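Putative glycosyltransferase (GalT1) (Streptococcus parasanguinis, PDB 4PHR) is a putative glycosyltransferase, represented here by its GT-D-fold domain, which binds UDP in the presence of manganese. Local coordinates at residues Y23-F34 / S68-P77. Sequence-based numbering, arbitrary orientation.
Sequences YIKHNHASVVRF and SDEKLLVCLP. With UDP (uridine-5'-diphosphate), chain B.
K71 O is gripped from two directions. S30 N reaches it at 2.8 Å from above the carbonyl plane, and a water bridges it to S30 OG. That hydroxyl also bonds to T217 and A223 N. The bond from S30 N opens the pairing of two neighbouring parallel strands, 30-33 and 72-76, in the GT-D fold. Helices 36-42 and 54-64 lie in the connection between them. L73 N then bonds to S30 O, V32 N to L73 O, C75 N to V32 O and F34 N to C75 O. V31 uses its backbone to bond A223 and D225, so strand 30-33 is gripped along both edges.

Helix 17-27 ends in a Schellman motif at H28, and the chain turns back into the strand. Y23 CG stands anti to the backbone N (chi1 -178°), which lays the ring over L73. L73 CD1 makes a CH-pi contact 4.0 Å from the ring centroid. L73 CD2 meets I24 CG1 at 3.9 Å. D69 OD1 accepts from K71 N in an Asx turn and also from L72 N, just where strand 72-76 begins.

On the other face, V32 CG1 touches V74 CG2 at 3.9 Å, and the two valines lie side by side. V74 CG1 meets F34 CE1 obliquely. Back on the face of V31 and L73, R33 packs its CG on C75 CB at 4.0 Å, then bends at chi3 (-53°) toward UDP. The R33 guanidinium also forms a salt bridge with D225. R33 NH1 donates to UDP O3B at 2.8 Å, and NH2 adds a longer bond to the same oxygen at 3.2 Å.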
loop_
_atom_site.group_PDB
_atom_site.type_symbol
_atom_site.label_atom_id
_atom_site.label_comp_id
_atom_site.label_asym_id
_atom_site.label_seq_id
_atom_site.Cartn_x
_atom_site.Cartn_y
_atom_site.Cartn_z
ATOM N N TYR A 23 3.382 0.601 -16.019
ATOM C CA TYR A 23 3.895 1.948 -15.826
ATOM C C TYR A 23 5.101 1.960 -14.887
ATOM O O TYR A 23 6.124 2.571 -15.177
ATOM C CB TYR A 23 2.788 2.848 -15.275
ATOM C CG TYR A 23 3.182 4.291 -15.079
ATOM C CD1 TYR A 23 4.043 4.668 -14.057
ATOM C CD2 TYR A 23 2.671 5.284 -15.903
ATOM C CE1 TYR A 23 4.392 5.986 -13.864
ATOM C CE2 TYR A 23 3.016 6.603 -15.725
ATOM C CZ TYR A 23 3.875 6.954 -14.708
ATOM O OH TYR A 23 4.217 8.271 -14.524
ATOM N N ILE A 24 4.963 1.302 -13.739
ATOM C CA ILE A 24 6.026 1.286 -12.739
ATOM C C ILE A 24 7.313 0.687 -13.307
ATOM O O ILE A 24 8.399 1.228 -13.106
ATOM C CB ILE A 24 5.589 0.520 -11.466
ATOM C CG1 ILE A 24 4.383 1.211 -10.818
ATOM C CG2 ILE A 24 6.752 0.409 -10.485
ATOM C CD1 ILE A 24 3.554 0.309 -9.898
ATOM N N LYS A 25 7.175 -0.425 -14.020
ATOM C CA LYS A 25 8.324 -1.124 -14.598
ATOM C C LYS A 25 9.000 -0.352 -15.715
ATOM O O LYS A 25 10.222 -0.183 -15.719
ATOM C CB LYS A 25 7.891 -2.479 -15.138
ATOM C CG LYS A 25 7.470 -3.438 -14.067
ATOM C CD LYS A 25 6.843 -4.673 -14.665
ATOM C CE LYS A 25 6.319 -5.577 -13.566
ATOM N NZ LYS A 25 5.729 -6.822 -14.117
ATOM N N HIS A 26 8.201 0.093 -16.675
ATOM C CA HIS A 26 8.735 0.831 -17.810
ATOM C C HIS A 26 9.531 2.018 -17.291
ATOM O O HIS A 26 10.547 2.411 -17.865
ATOM C CB HIS A 26 7.596 1.308 -18.715
ATOM C CG HIS A 26 8.050 2.134 -19.880
ATOM N ND1 HIS A 26 7.770 3.478 -19.993
ATOM C CD2 HIS A 26 8.772 1.806 -20.978
ATOM C CE1 HIS A 26 8.292 3.943 -21.114
ATOM N NE2 HIS A 26 8.908 2.949 -21.729
ATOM N N ASN A 27 9.075 2.557 -16.169
ATOM C CA ASN A 27 9.594 3.817 -15.665
ATOM C C ASN A 27 10.503 3.694 -14.440
ATOM O O ASN A 27 11.180 4.651 -14.063
ATOM C CB ASN A 27 8.423 4.759 -15.387
ATOM C CG ASN A 27 7.682 5.136 -16.658
ATOM O OD1 ASN A 27 8.303 5.456 -17.670
ATOM N ND2 ASN A 27 6.359 5.077 -16.625
ATOM N N HIS A 28 10.534 2.508 -13.842
ATOM C CA HIS A 28 11.245 2.306 -12.579
ATOM C C HIS A 28 10.797 3.339 -11.551
ATOM O O HIS A 28 11.616 3.913 -10.826
ATOM C CB HIS A 28 12.762 2.382 -12.785
ATOM C CG HIS A 28 13.267 1.511 -13.892
ATOM N ND1 HIS A 28 13.708 2.019 -15.094
ATOM C CD2 HIS A 28 13.389 0.167 -13.983
ATOM C CE1 HIS A 28 14.088 1.025 -15.877
ATOM N NE2 HIS A 28 13.905 -0.110 -15.226
ATOM N N ALA A 29 9.488 3.568 -11.495
ATOM C CA ALA A 29 8.926 4.619 -10.658
ATOM C C ALA A 29 8.741 4.186 -9.207
ATOM O O ALA A 29 8.490 3.019 -8.916
ATOM C CB ALA A 29 7.594 5.078 -11.228
ATOM N N SER A 30 8.858 5.148 -8.303
ATOM C CA SER A 30 8.355 4.965 -6.950
ATOM C C SER A 30 6.828 4.948 -7.007
ATOM O O SER A 30 6.231 5.368 -8.004
ATOM C CB SER A 30 8.822 6.098 -6.045
ATOM O OG SER A 30 10.213 6.007 -5.799
ATOM N N VAL A 31 6.191 4.478 -5.942
ATOM C CA VAL A 31 4.744 4.376 -5.918
ATOM C C VAL A 31 4.238 4.774 -4.548
ATOM O O VAL A 31 4.693 4.237 -3.538
ATOM C CB VAL A 31 4.258 2.935 -6.197
ATOM C CG1 VAL A 31 2.723 2.892 -6.210
ATOM C CG2 VAL A 31 4.815 2.425 -7.511
ATOM N N VAL A 32 3.296 5.716 -4.517
ATOM C CA VAL A 32 2.599 6.061 -3.283
ATOM C C VAL A 32 1.107 5.819 -3.507
ATOM O O VAL A 32 0.554 6.204 -4.542
ATOM C CB VAL A 32 2.892 7.525 -2.860
ATOM C CG1 VAL A 32 2.448 8.515 -3.925
ATOM C CG2 VAL A 32 2.241 7.841 -1.539
ATOM N N ARG A 33 0.457 5.165 -2.546
ATOM C CA ARG A 33 -0.958 4.810 -2.696
ATOM C C ARG A 33 -1.820 5.530 -1.656
ATOM O O ARG A 33 -1.507 5.531 -0.470
ATOM C CB ARG A 33 -1.163 3.293 -2.589
ATOM C CG ARG A 33 -0.331 2.430 -3.565
ATOM C CD ARG A 33 -0.478 0.904 -3.268
ATOM N NE ARG A 33 -0.160 0.706 -1.863
ATOM C CZ ARG A 33 -1.030 0.654 -0.858
ATOM N NH1 ARG A 33 -2.347 0.594 -1.074
ATOM N NH2 ARG A 33 -0.565 0.619 0.379
ATOM N N PHE A 34 -2.894 6.168 -2.098
ATOM C CA PHE A 34 -3.833 6.776 -1.164
ATOM C C PHE A 34 -5.045 5.873 -1.044
ATOM O O PHE A 34 -5.702 5.576 -2.038
ATOM C CB PHE A 34 -4.231 8.188 -1.616
ATOM C CG PHE A 34 -3.147 9.195 -1.404
ATOM C CD1 PHE A 34 -2.077 9.274 -2.281
ATOM C CD2 PHE A 34 -3.173 10.029 -0.298
ATOM C CE1 PHE A 34 -1.060 10.189 -2.061
ATOM C CE2 PHE A 34 -2.172 10.943 -0.081
ATOM C CZ PHE A 34 -1.111 11.021 -0.958
ATOM N N SER A 68 2.089 12.637 -11.171
ATOM C CA SER A 68 2.701 11.364 -11.534
ATOM C C SER A 68 3.604 11.582 -12.742
ATOM O O SER A 68 3.196 12.203 -13.731
ATOM C CB SER A 68 1.640 10.312 -11.870
ATOM O OG SER A 68 0.947 9.879 -10.718
ATOM N N ASP A 69 4.833 11.087 -12.653
ATOM C CA ASP A 69 5.774 11.145 -13.771
ATOM C C ASP A 69 6.626 9.882 -13.768
ATOM O O ASP A 69 6.245 8.884 -13.163
ATOM C CB ASP A 69 6.637 12.409 -13.706
ATOM C CG ASP A 69 7.622 12.397 -12.549
ATOM O OD1 ASP A 69 7.502 11.533 -11.654
ATOM O OD2 ASP A 69 8.520 13.265 -12.537
ATOM N N GLU A 70 7.774 9.911 -14.431
ATOM C CA GLU A 70 8.578 8.702 -14.525
ATOM C C GLU A 70 9.255 8.364 -13.190
ATOM O O GLU A 70 9.736 7.249 -12.996
ATOM C CB GLU A 70 9.583 8.790 -15.680
ATOM C CG GLU A 70 9.817 7.451 -16.364
ATOM C CD GLU A 70 10.441 7.561 -17.744
ATOM O OE1 GLU A 70 10.425 8.665 -18.332
ATOM O OE2 GLU A 70 10.944 6.531 -18.243
ATOM N N LYS A 71 9.265 9.320 -12.263
ATOM C CA LYS A 71 9.860 9.098 -10.941
ATOM C C LYS A 71 8.890 8.544 -9.905
ATOM O O LYS A 71 9.303 7.833 -8.987
ATOM C CB LYS A 71 10.457 10.390 -10.386
ATOM C CG LYS A 71 11.602 10.969 -11.197
ATOM C CD LYS A 71 12.477 11.849 -10.316
ATOM C CE LYS A 71 13.413 12.723 -11.137
ATOM N NZ LYS A 71 12.684 13.831 -11.818
ATOM N N LEU A 72 7.612 8.882 -10.041
ATOM C CA LEU A 72 6.632 8.561 -9.010
ATOM C C LEU A 72 5.240 8.419 -9.595
ATOM O O LEU A 72 4.774 9.280 -10.341
ATOM C CB LEU A 72 6.616 9.653 -7.942
ATOM C CG LEU A 72 5.562 9.511 -6.842
ATOM C CD1 LEU A 72 5.921 8.354 -5.940
ATOM C CD2 LEU A 72 5.451 10.802 -6.045
ATOM N N LEU A 73 4.576 7.325 -9.249
ATOM C CA LEU A 73 3.180 7.115 -9.587
ATOM C C LEU A 73 2.357 7.340 -8.323
ATOM O O LEU A 73 2.579 6.679 -7.299
ATOM C CB LEU A 73 2.969 5.692 -10.102
ATOM C CG LEU A 73 1.569 5.306 -10.585
ATOM C CD1 LEU A 73 1.128 6.192 -11.743
ATOM C CD2 LEU A 73 1.530 3.833 -10.981
ATOM N N VAL A 74 1.423 8.285 -8.394
ATOM C CA VAL A 74 0.507 8.563 -7.294
ATOM C C VAL A 74 -0.793 7.817 -7.567
ATOM O O VAL A 74 -1.354 7.943 -8.654
ATOM C CB VAL A 74 0.241 10.078 -7.158
ATOM C CG1 VAL A 74 -0.773 10.348 -6.047
ATOM C CG2 VAL A 74 1.548 10.833 -6.894
ATOM N N CYS A 75 -1.266 7.045 -6.585
ATOM C CA CYS A 75 -2.377 6.115 -6.810
ATOM C C CYS A 75 -3.612 6.459 -5.991
ATOM O O CYS A 75 -3.499 6.961 -4.874
ATOM C CB CYS A 75 -1.952 4.682 -6.468
ATOM S SG CYS A 75 -0.519 4.100 -7.377
ATOM N N LEU A 76 -4.785 6.154 -6.556
ATOM C CA LEU A 76 -6.070 6.291 -5.871
ATOM C C LEU A 76 -6.830 4.972 -5.937
ATOM O O LEU A 76 -6.523 4.113 -6.763
ATOM C CB LEU A 76 -6.920 7.343 -6.575
ATOM C CG LEU A 76 -6.816 8.788 -6.096
ATOM C CD1 LEU A 76 -5.442 9.166 -5.629
ATOM C CD2 LEU A 76 -7.331 9.737 -7.189
ATOM N N PRO A 77 -7.840 4.804 -5.077
ATOM C CA PRO A 77 -8.658 3.595 -5.190
ATOM C C PRO A 77 -9.293 3.490 -6.579
ATOM O O PRO A 77 -9.799 4.475 -7.114
ATOM C CB PRO A 77 -9.722 3.794 -4.097
ATOM C CG PRO A 77 -9.084 4.760 -3.102
ATOM C CD PRO A 77 -8.299 5.689 -3.992
HETATM N N1 UDP B . 1.444 -0.638 9.443
HETATM C C2 UDP B . 2.461 -0.613 10.366
HETATM N N3 UDP B . 2.592 0.463 11.211
HETATM C C4 UDP B . 1.719 1.522 11.137
HETATM C C5 UDP B . 0.688 1.504 10.198
HETATM C C6 UDP B . 0.492 0.341 9.462
HETATM O O2 UDP B . 3.241 -1.560 10.464
HETATM O O4 UDP B . 1.896 2.478 11.899
HETATM C "C1'" UDP B . 1.376 -1.762 8.498
HETATM C "C2'" UDP B . 0.335 -2.833 8.685
HETATM O "O2'" UDP B . 0.753 -3.767 9.659
HETATM C "C3'" UDP B . 0.296 -3.432 7.297
HETATM C "C4'" UDP B . 0.542 -2.229 6.402
HETATM O "O4'" UDP B . 1.059 -1.195 7.243
HETATM O "O3'" UDP B . 1.364 -4.340 7.132
HETATM C "C5'" UDP B . -0.731 -1.769 5.702
HETATM O "O5'" UDP B . -0.438 -0.598 4.950
HETATM P PA UDP B . -1.565 0.185 4.110
HETATM O O1A UDP B . -2.558 0.763 5.036
HETATM O O2A UDP B . -0.837 1.143 3.243
HETATM O O3A UDP B . -2.245 -1.026 3.276
HETATM P PB UDP B . -3.355 -1.069 2.084
HETATM O O1B UDP B . -4.614 -1.545 2.728
HETATM O O2B UDP B . -2.803 -2.067 1.138
HETATM O O3B UDP B . -3.506 0.305 1.508
HETATM O O HOH W 1 11.924 7.260 -8.038
#